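Local coordinates for methyltransferase (Pectobacterium atrosepticum SCRI1043, PDB 2P7I), which probably transfers a methyl group from S-adenosylmethionine to a substrate not yet identified, as a member of the Rossmann-like class of methyltransferases, at residues 137-142 with 240-245; 200-205 with 236-241. One frame throughout, in Å; residues are numbered along the deposited sequence.

Interaction 1: residues 137-142 with 240-245; sequences LFLVCP and IFLLCE
Strands 137-142 and 240-245 run antiparallel, their axes 4.7 Å apart at closest approach, and pair Leu137 with Cys244, Leu139 with Leu242 and Cys141 with Ile240 through two backbone hydrogen bonds each. In the 3-2-1-4-5-7-6 sheet of Rossmann-like methyltransferases this is the junction where the reversed seventh strand, inserted between the fifth and the sixth, meets the parallel part of the sheet. The bonds between Leu137 and Cys244 are the straightest, that from Cys244 N to Leu137 O (2.9 Å) reaching 168° at the hydrogen. At the non-hydrogen-bonded pairs between them, CA-H groups face carbonyls, the shortest being Val140 CA to Ile240 O at 3.2 Å.

Leu137, Leu139, Cys141, Ile240, Leu242 and Cys244 share one face, where Leu182 of helix 179-188 packs on Leu139, Cys141 and Ile240. The other face is more aromatic. Phe138 and Phe241 lie side by side, with CD2 of Phe138 3.9 Å from CZ of Phe241, and Phe37 meets both rings. Val140 CG2 touches CD1 of Phe241 at 3.7 Å. Leu243 holds CG anti to its backbone N (chi1 -172°), which carries CD1 over one face of the Phe138 ring in a CH-pi contact, 3.9 Å from the centroid and 20° off the normal.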
# COMPACT_ATOMS: atom_id res chain seq x y z
N LEU B 137 24.56 -11.17 0.96
CA LEU B 137 24.71 -9.77 1.17
C LEU B 137 23.45 -9.24 1.80
O LEU B 137 22.31 -9.56 1.33
CB LEU B 137 24.99 -9.05 -0.16
CG LEU B 137 24.94 -7.51 -0.09
CD1 LEU B 137 26.11 -6.88 0.79
CD2 LEU B 137 24.87 -6.92 -1.50
N PHE B 138 23.67 -8.49 2.89
CA PHE B 138 22.64 -7.78 3.63
C PHE B 138 22.74 -6.31 3.29
O PHE B 138 23.52 -5.56 3.91
CB PHE B 138 22.79 -8.02 5.11
CG PHE B 138 22.64 -9.46 5.48
CD1 PHE B 138 23.67 -10.36 5.25
CD2 PHE B 138 21.45 -9.92 6.05
CE1 PHE B 138 23.52 -11.71 5.55
CE2 PHE B 138 21.29 -11.25 6.39
CZ PHE B 138 22.32 -12.16 6.11
N LEU B 139 21.92 -5.91 2.34
CA LEU B 139 21.96 -4.58 1.75
C LEU B 139 20.83 -3.70 2.26
O LEU B 139 19.69 -3.94 1.98
CB LEU B 139 21.88 -4.66 0.20
CG LEU B 139 21.87 -3.35 -0.57
CD1 LEU B 139 23.17 -2.54 -0.30
CD2 LEU B 139 21.75 -3.65 -2.09
N VAL B 140 21.17 -2.67 3.03
CA VAL B 140 20.13 -1.85 3.68
C VAL B 140 20.44 -0.38 3.44
O VAL B 140 21.53 0.04 3.67
CB VAL B 140 19.98 -2.13 5.19
CG1 VAL B 140 18.91 -1.24 5.81
CG2 VAL B 140 19.64 -3.60 5.45
N CYS B 141 19.44 0.38 3.00
CA CYS B 141 19.57 1.81 2.81
C CYS B 141 18.35 2.56 3.35
O CYS B 141 17.24 1.99 3.41
CB CYS B 141 19.66 2.11 1.31
SG CYS B 141 21.18 1.54 0.53
N PRO B 142 18.52 3.84 3.67
CA PRO B 142 17.38 4.69 4.02
C PRO B 142 16.40 4.77 2.84
O PRO B 142 16.80 4.83 1.69
CB PRO B 142 18.02 6.05 4.33
CG PRO B 142 19.35 5.87 4.37
CD PRO B 142 19.76 4.59 3.74
N ILE B 240 15.05 0.14 3.69
CA ILE B 240 14.66 -0.99 2.89
C ILE B 240 15.87 -1.94 2.83
O ILE B 240 17.04 -1.51 2.99
CB ILE B 240 14.25 -0.54 1.46
CG1 ILE B 240 15.20 0.57 0.95
CG2 ILE B 240 12.80 -0.02 1.45
CD1 ILE B 240 14.93 0.99 -0.51
N PHE B 241 15.56 -3.20 2.57
CA PHE B 241 16.46 -4.30 2.84
C PHE B 241 16.31 -5.27 1.69
O PHE B 241 15.22 -5.83 1.45
CB PHE B 241 16.09 -4.93 4.21
CG PHE B 241 16.72 -6.27 4.52
CD1 PHE B 241 17.99 -6.63 4.06
CD2 PHE B 241 16.05 -7.18 5.32
CE1 PHE B 241 18.52 -7.89 4.34
CE2 PHE B 241 16.60 -8.42 5.64
CZ PHE B 241 17.82 -8.80 5.12
N LEU B 242 17.39 -5.42 0.94
CA LEU B 242 17.54 -6.49 -0.01
C LEU B 242 18.51 -7.58 0.47
O LEU B 242 19.64 -7.30 0.82
CB LEU B 242 18.02 -5.96 -1.37
CG LEU B 242 17.17 -4.92 -2.14
CD1 LEU B 242 17.85 -4.77 -3.56
CD2 LEU B 242 15.76 -5.36 -2.28
N LEU B 243 18.06 -8.82 0.46
CA LEU B 243 18.92 -9.98 0.68
C LEU B 243 19.35 -10.46 -0.66
O LEU B 243 18.53 -10.81 -1.53
CB LEU B 243 18.17 -11.12 1.38
CG LEU B 243 19.07 -12.31 1.82
CD1 LEU B 243 19.97 -11.86 3.02
CD2 LEU B 243 18.20 -13.50 2.19
N CYS B 244 20.65 -10.51 -0.88
CA CYS B 244 21.19 -10.86 -2.17
C CYS B 244 22.17 -12.02 -2.08
O CYS B 244 22.80 -12.25 -1.03
CB CYS B 244 21.98 -9.67 -2.72
SG CYS B 244 21.01 -8.14 -2.94
N GLU B 245 22.27 -12.75 -3.17
CA GLU B 245 23.22 -13.86 -3.32
C GLU B 245 24.04 -13.63 -4.57
O GLU B 245 23.74 -12.74 -5.39
CB GLU B 245 22.49 -15.20 -3.34
CG GLU B 245 21.96 -15.47 -1.93
CD GLU B 245 21.08 -16.70 -1.81
OE1 GLU B 245 21.54 -17.79 -2.15
OE2 GLU B 245 19.93 -16.57 -1.33

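Interaction 2: residues 200-205 with 236-241; sequences FFKALA and LCASIF
A single backbone hydrogen bond joins Phe200 to Ala238 at the frayed end of the antiparallel strand pair 192-201 and 237-245, the last two strands of the Rossmann-like methyltransferase sheet. Ala238 N donates to Phe200 O over 2.8 Å, with 162° at the hydrogen. The same carbonyl oxygen also receives a CA-H contact from Cys237, with CA 3.2 Å away but bent to 121°. The chain turns a corner at Ala238 and Ser239; past it Ser239 bonds through its backbone to Ile199, and the regular pairing of the two strands lies on that side.

Apolar contacts lie to either side of that bond. Phe201 and Leu236 run side by side, pointing the same way: CE2 and CZ of the ring both come within 3.9 Å of Leu236 CD1. Val147 of helix 147-154 packs on both side chains, and Leu236 also meets Leu236 of the third subunit, which places this patch at a subunit interface. Phe200 CB approaches Ala238 CB, while its ring makes edge-to-face contacts with Phe24 and Trp209.

Lys202 adds an aliphatic contact. Its fully extended chain, with CG anti to the backbone N (chi1 -171°), takes NZ to a hydrogen bond with Asn206 OD1 and lays CD 3.5 Å from Ala238 CB.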
# COMPACT_ATOMS: atom_id res chain seq x y z
N PHE B 200 11.04 -1.28 9.84
CA PHE B 200 10.43 -0.28 10.73
C PHE B 200 9.47 0.68 10.04
O PHE B 200 9.90 1.55 9.31
CB PHE B 200 11.46 0.53 11.52
CG PHE B 200 10.88 1.24 12.74
CD1 PHE B 200 10.78 0.60 13.95
CD2 PHE B 200 10.45 2.56 12.67
CE1 PHE B 200 10.25 1.27 15.08
CE2 PHE B 200 9.90 3.21 13.79
CZ PHE B 200 9.79 2.56 14.97
N PHE B 201 8.19 0.54 10.32
CA PHE B 201 7.19 1.49 9.84
C PHE B 201 7.38 2.85 10.51
O PHE B 201 7.12 2.99 11.68
CB PHE B 201 5.80 0.92 10.09
CG PHE B 201 4.72 1.52 9.21
CD1 PHE B 201 4.28 2.82 9.43
CD2 PHE B 201 4.15 0.79 8.18
CE1 PHE B 201 3.29 3.37 8.65
CE2 PHE B 201 3.17 1.33 7.39
CZ PHE B 201 2.74 2.62 7.63
N LYS B 202 7.81 3.85 9.74
CA LYS B 202 8.36 5.11 10.32
C LYS B 202 7.48 6.28 9.91
O LYS B 202 7.51 6.70 8.75
CB LYS B 202 9.79 5.35 9.83
CG LYS B 202 10.54 6.51 10.52
CD LYS B 202 11.82 6.83 9.78
CE LYS B 202 12.50 8.03 10.37
NZ LYS B 202 13.72 8.38 9.56
N ALA B 203 6.67 6.79 10.83
CA ALA B 203 5.73 7.88 10.53
C ALA B 203 6.16 9.24 11.08
O ALA B 203 5.56 10.26 10.75
CB ALA B 203 4.35 7.52 11.05
N LEU B 204 7.22 9.25 11.87
CA LEU B 204 7.77 10.46 12.47
C LEU B 204 9.20 10.61 12.02
O LEU B 204 9.86 9.62 11.75
CB LEU B 204 7.76 10.33 13.98
CG LEU B 204 6.41 10.28 14.70
CD1 LEU B 204 6.58 9.72 16.09
CD2 LEU B 204 5.79 11.66 14.74
N ALA B 205 9.68 11.84 11.99
CA ALA B 205 11.05 12.12 11.61
C ALA B 205 11.96 11.92 12.80
O ALA B 205 11.52 11.98 13.95
CB ALA B 205 11.17 13.52 11.10
N LEU B 236 7.04 1.56 2.70
CA LEU B 236 6.81 2.65 3.64
C LEU B 236 7.74 2.67 4.87
O LEU B 236 7.54 3.46 5.77
CB LEU B 236 5.38 2.57 4.14
CG LEU B 236 4.31 2.71 3.07
CD1 LEU B 236 2.87 2.61 3.69
CD2 LEU B 236 4.51 4.01 2.26
N CYS B 237 8.72 1.76 4.93
CA CYS B 237 9.56 1.62 6.10
C CYS B 237 10.68 2.64 6.12
O CYS B 237 10.97 3.26 5.09
CB CYS B 237 10.16 0.19 6.15
SG CYS B 237 8.93 -1.06 6.51
N ALA B 238 11.31 2.79 7.28
CA ALA B 238 12.47 3.69 7.50
C ALA B 238 13.60 3.32 6.55
O ALA B 238 14.19 4.18 5.88
CB ALA B 238 12.92 3.59 8.91
N SER B 239 13.88 2.02 6.46
CA SER B 239 15.01 1.51 5.66
C SER B 239 14.50 0.34 4.88
O SER B 239 13.62 -0.37 5.30
CB SER B 239 16.18 1.07 6.54
OG SER B 239 16.82 2.21 7.09
N ILE B 240 15.05 0.14 3.69
CA ILE B 240 14.66 -0.99 2.89
C ILE B 240 15.87 -1.94 2.83
O ILE B 240 17.04 -1.51 2.99
CB ILE B 240 14.25 -0.54 1.46
CG1 ILE B 240 15.20 0.57 0.95
CG2 ILE B 240 12.80 -0.02 1.45
CD1 ILE B 240 14.93 0.99 -0.51
N PHE B 241 15.56 -3.20 2.57
CA PHE B 241 16.46 -4.30 2.84
C PHE B 241 16.31 -5.27 1.69
O PHE B 241 15.22 -5.83 1.45
CB PHE B 241 16.09 -4.93 4.21
CG PHE B 241 16.72 -6.27 4.52
CD1 PHE B 241 17.99 -6.63 4.06
CD2 PHE B 241 16.05 -7.18 5.32
CE1 PHE B 241 18.52 -7.89 4.34
CE2 PHE B 241 16.60 -8.42 5.64
CZ PHE B 241 17.82 -8.80 5.12

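Strand 237-245 serves both contacts, pairing with strand 135-142 in interaction 1 and meeting the end of strand 192-201 in interaction 2. Both are buried; all the touching residues of interaction 1 are, and in interaction 2 all but the partly exposed Lys202. Interaction 1 is the more central, its centre about 7 Å from the chain centre against about 13 Å, and buries 503 Å² rather than 293 Å². Its regular ladder gives way in interaction 2 to one backbone bond and scattered apolar touches. Both lie near other chains: Phe241 and Leu243 pack on the second subunit, Phe201 and Leu236 on the third. Between the contacts, Ser239 CB packs 3.4 Å from Cys141 O.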